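Local coordinates for protein prolyl oligopeptidase (Novosphingobium capsulatum, PDB 1YR2) that probably cleaves oligopeptides after proline, and also after alanine, as a serine-type endopeptidase of the prolyl oligopeptidase family, at residues 93-98 / 705-710; 103-108 / 452-457; 573-578 / 597-602; 650-655 / 667-672. All blocks are in the same frame, centred on the assembly; numbering follows the deposited sequence.

How the interactions relate
Interactions 1 and 2 share helix 95-105: its start is fastened to helix 699-717 in 93-98 / 705-710, and its end meets the linker at 452-457, with centres about 17 Å apart. Interaction 2 sits where the chain enters and leaves the propeller; the others lie in the hydrolase fold. Interactions 3 and 4, with centres about 10 Å apart, use neighbouring strands, probably joined by a hydrogen bond from Val-599 N to Thr-653 O (2.9 Å). Behind strand 649-654, Val-709 of interaction 1 packs on Leu-651 and Thr-653. Interaction 3 holds the probable nucleophile elbow; interaction 2 remains about 17 Å from it, nearest atoms considered.

Interaction 1 (93-98 / 705-710); sequences PERAAL and ETADVQ
Leu-98 and Ala-707 bring their helices closest together, CA to CA 5.6 Å, and the small side chain of Ala-707 makes so near an approach possible. The contact joins helix 95-105, early in the chain, to helix 699-717 near its end, so that the N-terminal region is packed against the hydrolase part of the protein. Its polar half is a salt bridge: Arg-95 NE donates to Asp-708 OD1 at 2.6 Å, with an N-H...O angle of 147°. CG of Arg-95 stands anti to the backbone N (chi1 -167°) and the chain runs on extended to NE, a reach that carries the guanidinium across Ala-707. CB of Ala-707 lies under one face of that group, toward its rim, 3.9 Å from NH2. Asp-708 comes at the guanidinium edge, but its carboxylate plane is turned by 58°, and OD1 is met on its anti side, well out of the carboxylate plane. The second oxygen, OD2, pairs with Arg-686, while Arg-95 NH1 turns to Glu-99. Leu-98 packs by van der Waals contact against Gln-710: CD1 rests 3.7 Å from its backbone C, and CD2 is 4.0 Å from Gln-710 OE1. The amide NE2 of Gln-710 is held by Gly-509 O. A methionine in place of Arg-95 would probably leave Asp-708 OD1 without its charged mate in a buried setting. Acidic and basic groups thus alternate from Glu-99 through Arg-95 and Asp-708 to Arg-686, and this chain of opposite charges probably helps keep the aspartate ionised despite its burial.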
loop_
_atom_site.group_PDB
_atom_site.type_symbol
_atom_site.label_atom_id
_atom_site.label_comp_id
_atom_site.label_asym_id
_atom_site.label_seq_id
_atom_site.Cartn_x
_atom_site.Cartn_y
_atom_site.Cartn_z
ATOM N N PRO A 93 5.305 4.932 -31.986
ATOM C CA PRO A 93 4.492 3.812 -32.436
ATOM C C PRO A 93 4.271 2.734 -31.350
ATOM O O PRO A 93 3.394 1.920 -31.572
ATOM C CB PRO A 93 5.267 3.292 -33.646
ATOM C CG PRO A 93 6.675 3.569 -33.319
ATOM C CD PRO A 93 6.664 4.874 -32.553
ATOM N N GLU A 94 4.988 2.754 -30.217
ATOM C CA GLU A 94 4.774 1.748 -29.167
ATOM C C GLU A 94 3.495 2.054 -28.345
ATOM O O GLU A 94 2.966 1.172 -27.681
ATOM C CB GLU A 94 5.991 1.650 -28.218
ATOM C CG GLU A 94 7.355 1.349 -28.844
ATOM C CD GLU A 94 8.062 2.558 -29.461
ATOM O OE1 GLU A 94 7.535 3.701 -29.401
ATOM O OE2 GLU A 94 9.134 2.346 -30.076
ATOM N N ARG A 95 2.975 3.281 -28.437
ATOM C CA ARG A 95 1.966 3.765 -27.510
ATOM C C ARG A 95 0.654 3.001 -27.559
ATOM O O ARG A 95 0.077 2.667 -26.512
ATOM C CB ARG A 95 1.665 5.237 -27.722
ATOM C CG ARG A 95 0.874 5.785 -26.587
ATOM C CD ARG A 95 0.407 7.168 -26.753
ATOM N NE ARG A 95 -0.359 7.616 -25.579
ATOM C CZ ARG A 95 -1.665 7.433 -25.398
ATOM N NH1 ARG A 95 -2.369 6.738 -26.273
ATOM N NH2 ARG A 95 -2.251 7.913 -24.304
ATOM N N ALA A 96 0.192 2.737 -28.771
ATOM C CA ALA A 96 -1.083 2.069 -29.006
ATOM C C ALA A 96 -1.210 0.755 -28.273
ATOM O O ALA A 96 -2.224 0.489 -27.631
ATOM C CB ALA A 96 -1.250 1.822 -30.506
ATOM N N ALA A 97 -0.172 -0.068 -28.381
ATOM C CA ALA A 97 -0.177 -1.405 -27.837
ATOM C C ALA A 97 -0.118 -1.338 -26.317
ATOM O O ALA A 97 -0.744 -2.143 -25.617
ATOM C CB ALA A 97 1.012 -2.178 -28.351
ATOM N N LEU A 98 0.606 -0.358 -25.801
ATOM C CA LEU A 98 0.706 -0.207 -24.337
ATOM C C LEU A 98 -0.588 0.292 -23.733
ATOM O O LEU A 98 -0.994 -0.202 -22.680
ATOM C CB LEU A 98 1.843 0.714 -23.946
ATOM C CG LEU A 98 3.234 0.145 -24.250
ATOM C CD1 LEU A 98 4.260 1.304 -24.426
ATOM C CD2 LEU A 98 3.752 -0.847 -23.222
ATOM N N GLU A 705 -1.441 8.772 -19.199
ATOM C CA GLU A 705 -0.107 9.183 -18.734
ATOM C C GLU A 705 0.868 7.992 -18.769
ATOM O O GLU A 705 1.972 8.105 -19.269
ATOM C CB GLU A 705 -0.137 9.733 -17.305
ATOM C CG GLU A 705 1.231 10.273 -16.879
ATOM C CD GLU A 705 1.219 10.948 -15.500
ATOM O OE1 GLU A 705 0.258 11.694 -15.187
ATOM O OE2 GLU A 705 2.181 10.766 -14.730
ATOM N N THR A 706 0.406 6.852 -18.267
ATOM C CA THR A 706 1.192 5.643 -18.210
ATOM C C THR A 706 1.574 5.190 -19.627
ATOM O O THR A 706 2.698 4.825 -19.886
ATOM C CB THR A 706 0.397 4.547 -17.532
ATOM O OG1 THR A 706 0.165 4.906 -16.155
ATOM C CG2 THR A 706 1.231 3.254 -17.502
ATOM N N ALA A 707 0.622 5.205 -20.534
ATOM C CA ALA A 707 0.898 4.809 -21.906
ATOM C C ALA A 707 1.970 5.720 -22.552
ATOM O O ALA A 707 2.833 5.235 -23.233
ATOM C CB ALA A 707 -0.370 4.852 -22.740
ATOM N N ASP A 708 1.855 7.024 -22.350
ATOM C CA ASP A 708 2.826 8.018 -22.843
ATOM C C ASP A 708 4.221 7.758 -22.264
ATOM O O ASP A 708 5.216 7.680 -22.971
ATOM C CB ASP A 708 2.409 9.417 -22.398
ATOM C CG ASP A 708 1.341 10.053 -23.299
ATOM O OD1 ASP A 708 0.997 9.496 -24.391
ATOM O OD2 ASP A 708 0.780 11.142 -22.989
ATOM N N VAL A 709 4.275 7.656 -20.956
ATOM C CA VAL A 709 5.556 7.456 -20.285
ATOM C C VAL A 709 6.149 6.149 -20.750
ATOM O O VAL A 709 7.311 6.090 -21.101
ATOM C CB VAL A 709 5.370 7.494 -18.751
ATOM C CG1 VAL A 709 6.612 7.039 -17.987
ATOM C CG2 VAL A 709 4.974 8.886 -18.289
ATOM N N GLN A 710 5.389 5.067 -20.705
ATOM C CA GLN A 710 5.972 3.802 -21.081
ATOM C C GLN A 710 6.352 3.714 -22.563
ATOM O O GLN A 710 7.314 3.057 -22.925
ATOM C CB GLN A 710 5.106 2.642 -20.619
ATOM C CG GLN A 710 5.172 2.456 -19.111
ATOM C CD GLN A 710 4.463 1.207 -18.614
ATOM O OE1 GLN A 710 4.049 0.338 -19.427
ATOM N NE2 GLN A 710 4.362 1.073 -17.296
#

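Interaction 2 (103-108 / 452-457); sequences KALIDY and LTFDPA
Leu-105 and Phe-454 meet where the polypeptide passes between the hydrolase domain and the seven-bladed beta-propeller: 103-108 leads into the first blade, and 452-457 comes back from the last one. The tight part is apolar. Leu-105 reaches out with CD2, which lies 3.6 Å from Phe-454 CD1; the two side chains cross at about a right angle, and the same methyl touches Thr-453 OG1 at 3.5 Å. Phe-454 can receive it because its CG sits between the backbone N and the carbonyl carbon (chi1 62°). Met-511 of helix 508-514 packs on both, so the buried Leu-105 and the partly covered Phe-454 ring share an apolar patch with it. A second apolar pair is formed by Leu-452, whose CD2 approaches Tyr-108 CB to 3.7 Å, and Pro-431 touches both residues. Toward solvent the side chains are less closely fitted: Ala-104 CB and Thr-453 CG2, on two exposed residues, stay 4.4 Å apart, and the short alanine leaves room for the threonine methyl beside its carbonyl. Threonine serves both sides here: its hydroxyl OG1 bonds to Arg-101 NH2, while its methyl CG2 lies 3.5 Å from the carbonyl oxygen of Ala-104.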
loop_
_atom_site.group_PDB
_atom_site.type_symbol
_atom_site.label_atom_id
_atom_site.label_comp_id
_atom_site.label_asym_id
_atom_site.label_seq_id
_atom_site.Cartn_x
_atom_site.Cartn_y
_atom_site.Cartn_z
ATOM N N LYS A 103 -5.430 -0.594 -20.431
ATOM C CA LYS A 103 -6.874 -0.518 -20.336
ATOM C C LYS A 103 -7.432 -1.916 -19.964
ATOM O O LYS A 103 -8.326 -2.032 -19.152
ATOM C CB LYS A 103 -7.474 -0.052 -21.666
ATOM C CG LYS A 103 -7.420 1.466 -21.932
ATOM C CD LYS A 103 -8.296 1.868 -23.174
ATOM C CE LYS A 103 -8.053 3.323 -23.600
ATOM N NZ LYS A 103 -8.378 3.568 -25.066
ATOM N N ALA A 104 -6.912 -2.969 -20.566
ATOM C CA ALA A 104 -7.486 -4.292 -20.379
ATOM C C ALA A 104 -7.178 -4.868 -18.973
ATOM O O ALA A 104 -7.896 -5.757 -18.524
ATOM C CB ALA A 104 -7.009 -5.224 -21.436
ATOM N N LEU A 105 -6.173 -4.299 -18.303
ATOM C CA LEU A 105 -5.704 -4.745 -16.972
ATOM C C LEU A 105 -6.419 -4.105 -15.778
ATOM O O LEU A 105 -6.274 -4.599 -14.641
ATOM C CB LEU A 105 -4.215 -4.447 -16.820
ATOM C CG LEU A 105 -3.242 -5.288 -17.635
ATOM C CD1 LEU A 105 -1.848 -4.758 -17.523
ATOM C CD2 LEU A 105 -3.258 -6.683 -17.145
ATOM N N ILE A 106 -7.168 -3.019 -15.995
ATOM C CA ILE A 106 -7.747 -2.213 -14.868
ATOM C C ILE A 106 -8.917 -2.822 -14.097
ATOM O O ILE A 106 -8.947 -2.773 -12.873
ATOM C CB ILE A 106 -8.240 -0.803 -15.379
ATOM C CG1 ILE A 106 -7.092 0.001 -15.954
ATOM C CG2 ILE A 106 -8.909 0.006 -14.210
ATOM C CD1 ILE A 106 -5.864 0.002 -15.035
ATOM N N ASP A 107 -9.904 -3.338 -14.810
ATOM C CA ASP A 107 -11.171 -3.730 -14.229
ATOM C C ASP A 107 -11.200 -5.248 -14.211
ATOM O O ASP A 107 -11.076 -5.923 -15.266
ATOM C CB ASP A 107 -12.377 -3.147 -15.004
ATOM C CG ASP A 107 -12.352 -1.606 -15.048
ATOM O OD1 ASP A 107 -12.256 -0.964 -13.972
ATOM O OD2 ASP A 107 -12.372 -0.934 -16.122
ATOM N N TYR A 108 -11.306 -5.794 -13.006
ATOM C CA TYR A 108 -11.465 -7.222 -12.857
ATOM C C TYR A 108 -12.216 -7.486 -11.548
ATOM O O TYR A 108 -12.222 -6.646 -10.649
ATOM C CB TYR A 108 -10.089 -7.907 -12.842
ATOM C CG TYR A 108 -9.080 -7.224 -11.957
ATOM C CD1 TYR A 108 -8.976 -7.548 -10.600
ATOM C CD2 TYR A 108 -8.256 -6.213 -12.448
ATOM C CE1 TYR A 108 -8.081 -6.883 -9.761
ATOM C CE2 TYR A 108 -7.322 -5.567 -11.602
ATOM C CZ TYR A 108 -7.254 -5.891 -10.281
ATOM O OH TYR A 108 -6.349 -5.248 -9.445
ATOM N N LEU A 452 -8.787 -12.945 -14.998
ATOM C CA LEU A 452 -7.869 -11.850 -15.350
ATOM C C LEU A 452 -7.502 -12.015 -16.821
ATOM O O LEU A 452 -7.748 -13.053 -17.421
ATOM C CB LEU A 452 -6.589 -11.939 -14.526
ATOM C CG LEU A 452 -6.746 -11.833 -12.995
ATOM C CD1 LEU A 452 -5.427 -11.898 -12.345
ATOM C CD2 LEU A 452 -7.429 -10.526 -12.679
ATOM N N THR A 453 -6.887 -11.001 -17.401
ATOM C CA THR A 453 -6.431 -11.105 -18.786
ATOM C C THR A 453 -5.051 -11.765 -18.936
ATOM O O THR A 453 -4.521 -11.856 -20.050
ATOM C CB THR A 453 -6.392 -9.746 -19.451
ATOM O OG1 THR A 453 -5.523 -8.894 -18.713
ATOM C CG2 THR A 453 -7.795 -9.085 -19.439
ATOM N N PHE A 454 -4.459 -12.189 -17.831
ATOM C CA PHE A 454 -3.188 -12.894 -17.848
ATOM C C PHE A 454 -3.232 -13.971 -16.799
ATOM O O PHE A 454 -4.116 -13.975 -15.938
ATOM C CB PHE A 454 -2.029 -11.904 -17.603
ATOM C CG PHE A 454 -2.091 -11.212 -16.250
ATOM C CD1 PHE A 454 -2.807 -10.045 -16.062
ATOM C CD2 PHE A 454 -1.438 -11.750 -15.185
ATOM C CE1 PHE A 454 -2.879 -9.449 -14.808
ATOM C CE2 PHE A 454 -1.495 -11.138 -13.930
ATOM C CZ PHE A 454 -2.210 -10.012 -13.738
ATOM N N ASP A 455 -2.245 -14.860 -16.825
ATOM C CA ASP A 455 -2.087 -15.882 -15.798
ATOM C C ASP A 455 -0.914 -15.546 -14.902
ATOM O O ASP A 455 0.209 -15.568 -15.384
ATOM C CB ASP A 455 -1.804 -17.221 -16.486
ATOM C CG ASP A 455 -1.727 -18.397 -15.518
ATOM O OD1 ASP A 455 -1.703 -18.218 -14.266
ATOM O OD2 ASP A 455 -1.704 -19.568 -15.947
ATOM N N PRO A 456 -1.138 -15.258 -13.627
ATOM C CA PRO A 456 -0.025 -14.985 -12.701
ATOM C C PRO A 456 1.137 -16.000 -12.714
ATOM O O PRO A 456 2.284 -15.566 -12.577
ATOM C CB PRO A 456 -0.703 -14.920 -11.322
ATOM C CG PRO A 456 -2.068 -14.413 -11.663
ATOM C CD PRO A 456 -2.447 -15.129 -12.968
ATOM N N ALA A 457 0.870 -17.284 -12.925
ATOM C CA ALA A 457 1.927 -18.307 -13.073
ATOM C C ALA A 457 2.808 -18.183 -14.349
ATOM O O ALA A 457 3.812 -18.879 -14.474
ATOM C CB ALA A 457 1.295 -19.689 -13.042
#

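Interaction 3 (573-578 / 597-602); sequences GGSNGG and PAVGVM
Between Gly-573 and Ala-598 the flat groups are peptide units: Ala-598 N points to Gly-573 O (2.9 Å) in the carbonyl plane, whereas Ser-575 N meets Ala-598 O at 2.9 Å from a position tilted 21° from that carbonyl's plane. These bonds tie two parallel strands. On the face that carries Ala-598, its CB lies 4.0 Å from Gly-574 CA; on the face that carries Pro-597, the proline CB rests 3.8 Å from Gly-578 O, at the start of the helix. Strand 569-574, the turn at Ser-575 and helix 576-587 have the form of a nucleophile elbow, and Gly-573, Ser-575 and Gly-577 fit the GxSxG pattern of alpha/beta hydrolases, consistent with a serine peptidase. Ser-575 has the strained backbone expected there, with a positive phi of 72°. The glycines of the elbow are required by space: a CB on Gly-573 would run into Gly-577 O, and one on Gly-577 into Gly-574 N. Gly-578 and Gly-600 approach to 3.7 Å, CA to CA; a CB on Gly-578 would strike Gly-600 CA and Ala-598 O. Around the elbow, Val-599 sets CG2 against Ser-575 OG at 3.5 Å, and Ser-575 O takes a weak bond from Val-601 N. The Asn-576 amide is hydrogen-bonded through OD1 to Tyr-620 and Lys-544 and through ND2 to Gly-496 O. Met-602, bent at chi2 and chi3, folds its end back, so that CE touches Gly-578 O at 3.5 Å.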
loop_
_atom_site.group_PDB
_atom_site.type_symbol
_atom_site.label_atom_id
_atom_site.label_comp_id
_atom_site.label_asym_id
_atom_site.label_seq_id
_atom_site.Cartn_x
_atom_site.Cartn_y
_atom_site.Cartn_z
ATOM N N GLY A 573 10.444 7.249 -11.014
ATOM C CA GLY A 573 10.207 7.528 -9.622
ATOM C C GLY A 573 9.338 8.761 -9.498
ATOM O O GLY A 573 9.237 9.526 -10.461
ATOM N N GLY A 574 8.657 8.920 -8.362
ATOM C CA GLY A 574 7.723 10.024 -8.124
ATOM C C GLY A 574 7.901 10.702 -6.758
ATOM O O GLY A 574 8.158 10.025 -5.749
ATOM N N SER A 575 7.831 12.043 -6.737
ATOM C CA SER A 575 7.885 12.882 -5.532
ATOM C C SER A 575 9.351 12.876 -4.978
ATOM O O SER A 575 10.291 13.341 -5.645
ATOM C CB SER A 575 6.831 12.455 -4.494
ATOM O OG SER A 575 5.519 12.619 -5.009
ATOM N N ASN A 576 9.541 12.394 -3.783
ATOM C CA ASN A 576 10.898 12.014 -3.336
ATOM C C ASN A 576 11.582 11.047 -4.305
ATOM O O ASN A 576 12.804 11.093 -4.482
ATOM C CB ASN A 576 10.856 11.485 -1.907
ATOM C CG ASN A 576 12.192 10.977 -1.429
ATOM O OD1 ASN A 576 13.131 11.771 -1.142
ATOM N ND2 ASN A 576 12.319 9.655 -1.340
ATOM N N GLY A 577 10.809 10.173 -4.932
ATOM C CA GLY A 577 11.280 9.324 -5.999
ATOM C C GLY A 577 11.615 10.088 -7.267
ATOM O O GLY A 577 12.431 9.656 -8.049
ATOM N N GLY A 578 10.973 11.226 -7.526
ATOM C CA GLY A 578 11.393 12.081 -8.626
ATOM C C GLY A 578 12.718 12.815 -8.377
ATOM O O GLY A 578 13.539 12.961 -9.255
ATOM N N PRO A 597 11.001 11.293 -14.182
ATOM C CA PRO A 597 10.660 11.762 -12.832
ATOM C C PRO A 597 9.270 12.348 -12.793
ATOM O O PRO A 597 9.079 13.298 -13.499
ATOM C CB PRO A 597 11.690 12.852 -12.572
ATOM C CG PRO A 597 12.055 13.363 -13.918
ATOM C CD PRO A 597 11.798 12.282 -14.922
ATOM N N ALA A 598 8.367 11.822 -11.967
ATOM C CA ALA A 598 7.065 12.417 -11.718
ATOM C C ALA A 598 7.084 13.305 -10.491
ATOM O O ALA A 598 7.627 12.936 -9.465
ATOM C CB ALA A 598 6.029 11.330 -11.547
ATOM N N VAL A 599 6.527 14.508 -10.614
ATOM C CA VAL A 599 6.315 15.424 -9.504
ATOM C C VAL A 599 7.496 15.521 -8.557
ATOM O O VAL A 599 7.347 15.423 -7.306
ATOM C CB VAL A 599 4.950 15.140 -8.758
ATOM C CG1 VAL A 599 3.757 15.348 -9.768
ATOM C CG2 VAL A 599 4.870 13.752 -8.204
ATOM N N GLY A 600 8.679 15.697 -9.140
ATOM C CA GLY A 600 9.925 15.519 -8.390
ATOM C C GLY A 600 10.254 16.796 -7.618
ATOM O O GLY A 600 9.893 17.912 -8.050
ATOM N N VAL A 601 10.872 16.643 -6.461
ATOM C CA VAL A 601 11.417 17.773 -5.704
ATOM C C VAL A 601 12.794 18.173 -6.286
ATOM O O VAL A 601 13.825 17.725 -5.816
ATOM C CB VAL A 601 11.538 17.422 -4.173
ATOM C CG1 VAL A 601 11.813 18.643 -3.388
ATOM C CG2 VAL A 601 10.249 16.741 -3.655
ATOM N N MET A 602 12.802 19.022 -7.299
ATOM C CA MET A 602 13.999 19.269 -8.110
ATOM C C MET A 602 14.866 20.427 -7.614
ATOM O O MET A 602 16.067 20.394 -7.814
ATOM C CB MET A 602 13.620 19.453 -9.585
ATOM C CG MET A 602 12.813 18.282 -10.160
ATOM S SD MET A 602 13.566 16.620 -9.766
ATOM C CE MET A 602 13.209 15.784 -11.339
#

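Interaction 4 (650-655 / 667-672); sequences ILVTTA and FKYTAA. Unlike the reference sequence in segment 667-672: Phe-667 (reference Leu).
Val-652 presents its CG2 methyl to the edge of the Tyr-669 ring, 3.9 Å from CE2, so the valine lies beside the aromatic plane and not over it. The valine and Thr-670 side chains slide past each other in opposite directions, with Val-652 CG2 3.7 Å from Thr-670 OG1. Around this centre the axes of strand 650-654 and helix 667-672 run nearly antiparallel, at 160°, and approach to 9.5 Å, as in a beta-alpha-beta crossover of an alpha/beta hydrolase sheet, here from strand 649-654 through helix 664-675 to strand 683-687. Ile-650 crosses Tyr-669 at about a right angle, its long branch reaching the phenol hydroxyl with CD1 4.1 Å from OH. At the other end Thr-654 crosses Phe-667, also nearly perpendicularly, with CG2 3.9 Å from CE1. Phe-667 leaves the helix pointing away and comes back with its ring, which also meets Trp-77. Thr-654 has its two branches sorted by chi1 (173°): OG1, anti to the backbone N, donates to Ala-655 O at 2.7 Å, and the methyl is left for the phenylalanine. A serine here would keep the hydroxyl but would probably open a gap against Phe-667 where the methyl had been. The hydroxyl of Thr-670 is likewise bonded inside its own helix, to Ser-666 O. With both threonine hydroxyls occupied by backbone carbonyls, strand and helix hold together chiefly by van der Waals contact, a setting that suits the beta-branched Ile-650, Val-652 and Thr-654.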
loop_
_atom_site.group_PDB
_atom_site.type_symbol
_atom_site.label_atom_id
_atom_site.label_comp_id
_atom_site.label_asym_id
_atom_site.label_seq_id
_atom_site.Cartn_x
_atom_site.Cartn_y
_atom_site.Cartn_z
ATOM N N ILE A 650 14.495 12.115 -21.305
ATOM C CA ILE A 650 13.858 12.409 -20.049
ATOM C C ILE A 650 12.476 12.948 -20.297
ATOM O O ILE A 650 12.309 13.844 -21.137
ATOM C CB ILE A 650 14.661 13.466 -19.236
ATOM C CG1 ILE A 650 16.068 12.977 -18.908
ATOM C CG2 ILE A 650 13.922 13.836 -17.950
ATOM C CD1 ILE A 650 16.982 14.037 -18.303
ATOM N N LEU A 651 11.483 12.367 -19.624
ATOM C CA LEU A 651 10.105 12.844 -19.701
ATOM C C LEU A 651 9.704 13.148 -18.271
ATOM O O LEU A 651 9.363 12.241 -17.471
ATOM C CB LEU A 651 9.189 11.790 -20.328
ATOM C CG LEU A 651 7.716 12.131 -20.542
ATOM C CD1 LEU A 651 7.607 13.332 -21.440
ATOM C CD2 LEU A 651 6.985 10.913 -21.087
ATOM N N VAL A 652 9.767 14.430 -17.951
ATOM C CA VAL A 652 9.287 14.964 -16.692
ATOM C C VAL A 652 7.741 14.994 -16.702
ATOM O O VAL A 652 7.121 15.383 -17.700
ATOM C CB VAL A 652 9.849 16.365 -16.482
ATOM C CG1 VAL A 652 9.399 16.955 -15.153
ATOM C CG2 VAL A 652 11.386 16.366 -16.707
ATOM N N THR A 653 7.091 14.557 -15.637
ATOM C CA THR A 653 5.603 14.633 -15.609
ATOM C C THR A 653 5.108 15.325 -14.379
ATOM O O THR A 653 5.659 15.144 -13.273
ATOM C CB THR A 653 4.940 13.239 -15.688
ATOM O OG1 THR A 653 5.351 12.489 -14.548
ATOM C CG2 THR A 653 5.414 12.425 -16.887
ATOM N N THR A 654 4.070 16.136 -14.551
ATOM C CA THR A 654 3.416 16.805 -13.417
ATOM C C THR A 654 2.117 17.400 -13.936
ATOM O O THR A 654 1.978 17.566 -15.137
ATOM C CB THR A 654 4.305 17.946 -12.813
ATOM O OG1 THR A 654 3.584 18.691 -11.829
ATOM C CG2 THR A 654 4.642 19.021 -13.870
ATOM N N ALA A 655 1.170 17.687 -13.044
ATOM C CA ALA A 655 0.027 18.530 -13.403
ATOM C C ALA A 655 0.478 19.976 -13.281
ATOM O O ALA A 655 1.571 20.242 -12.748
ATOM C CB ALA A 655 -1.166 18.269 -12.492
ATOM N N PHE A 667 9.005 22.472 -13.653
ATOM C CA PHE A 667 9.086 23.456 -14.686
ATOM C C PHE A 667 10.515 23.975 -14.763
ATOM O O PHE A 667 11.069 24.066 -15.864
ATOM C CB PHE A 667 8.143 24.632 -14.405
ATOM C CG PHE A 667 6.651 24.315 -14.450
ATOM C CD1 PHE A 667 6.139 23.080 -14.854
ATOM C CD2 PHE A 667 5.750 25.324 -14.051
ATOM C CE1 PHE A 667 4.810 22.843 -14.839
ATOM C CE2 PHE A 667 4.388 25.102 -14.052
ATOM C CZ PHE A 667 3.904 23.886 -14.473
ATOM N N LYS A 668 11.131 24.361 -13.641
ATOM C CA LYS A 668 12.494 24.966 -13.673
ATOM C C LYS A 668 13.526 23.936 -14.094
ATOM O O LYS A 668 14.466 24.250 -14.823
ATOM C CB LYS A 668 12.888 25.518 -12.291
ATOM C CG LYS A 668 12.057 26.760 -11.901
ATOM C CD LYS A 668 12.767 27.598 -10.840
ATOM C CE LYS A 668 13.259 26.765 -9.693
ATOM N NZ LYS A 668 13.730 27.615 -8.580
ATOM N N TYR A 669 13.339 22.694 -13.639
ATOM C CA TYR A 669 14.228 21.585 -13.990
ATOM C C TYR A 669 14.205 21.326 -15.486
ATOM O O TYR A 669 15.248 21.178 -16.089
ATOM C CB TYR A 669 13.814 20.317 -13.219
ATOM C CG TYR A 669 14.540 19.098 -13.603
ATOM C CD1 TYR A 669 15.861 18.898 -13.202
ATOM C CD2 TYR A 669 13.892 18.061 -14.249
ATOM C CE1 TYR A 669 16.559 17.721 -13.548
ATOM C CE2 TYR A 669 14.574 16.887 -14.589
ATOM C CZ TYR A 669 15.896 16.712 -14.207
ATOM O OH TYR A 669 16.534 15.539 -14.551
ATOM N N THR A 670 13.022 21.346 -16.083
ATOM C CA THR A 670 12.880 21.192 -17.540
ATOM C C THR A 670 13.541 22.339 -18.325
ATOM O O THR A 670 14.200 22.141 -19.355
ATOM C CB THR A 670 11.363 21.128 -17.886
ATOM O OG1 THR A 670 10.788 19.965 -17.264
ATOM C CG2 THR A 670 11.176 20.937 -19.397
ATOM N N ALA A 671 13.331 23.565 -17.873
ATOM C CA ALA A 671 13.978 24.721 -18.495
ATOM C C ALA A 671 15.486 24.567 -18.473
ATOM O O ALA A 671 16.132 24.840 -19.474
ATOM C CB ALA A 671 13.535 26.045 -17.845
ATOM N N ALA A 672 16.041 24.095 -17.349
ATOM C CA ALA A 672 17.454 23.881 -17.207
ATOM C C ALA A 672 17.973 22.823 -18.169
ATOM O O ALA A 672 18.988 23.072 -18.870
ATOM C CB ALA A 672 17.854 23.514 -15.724
#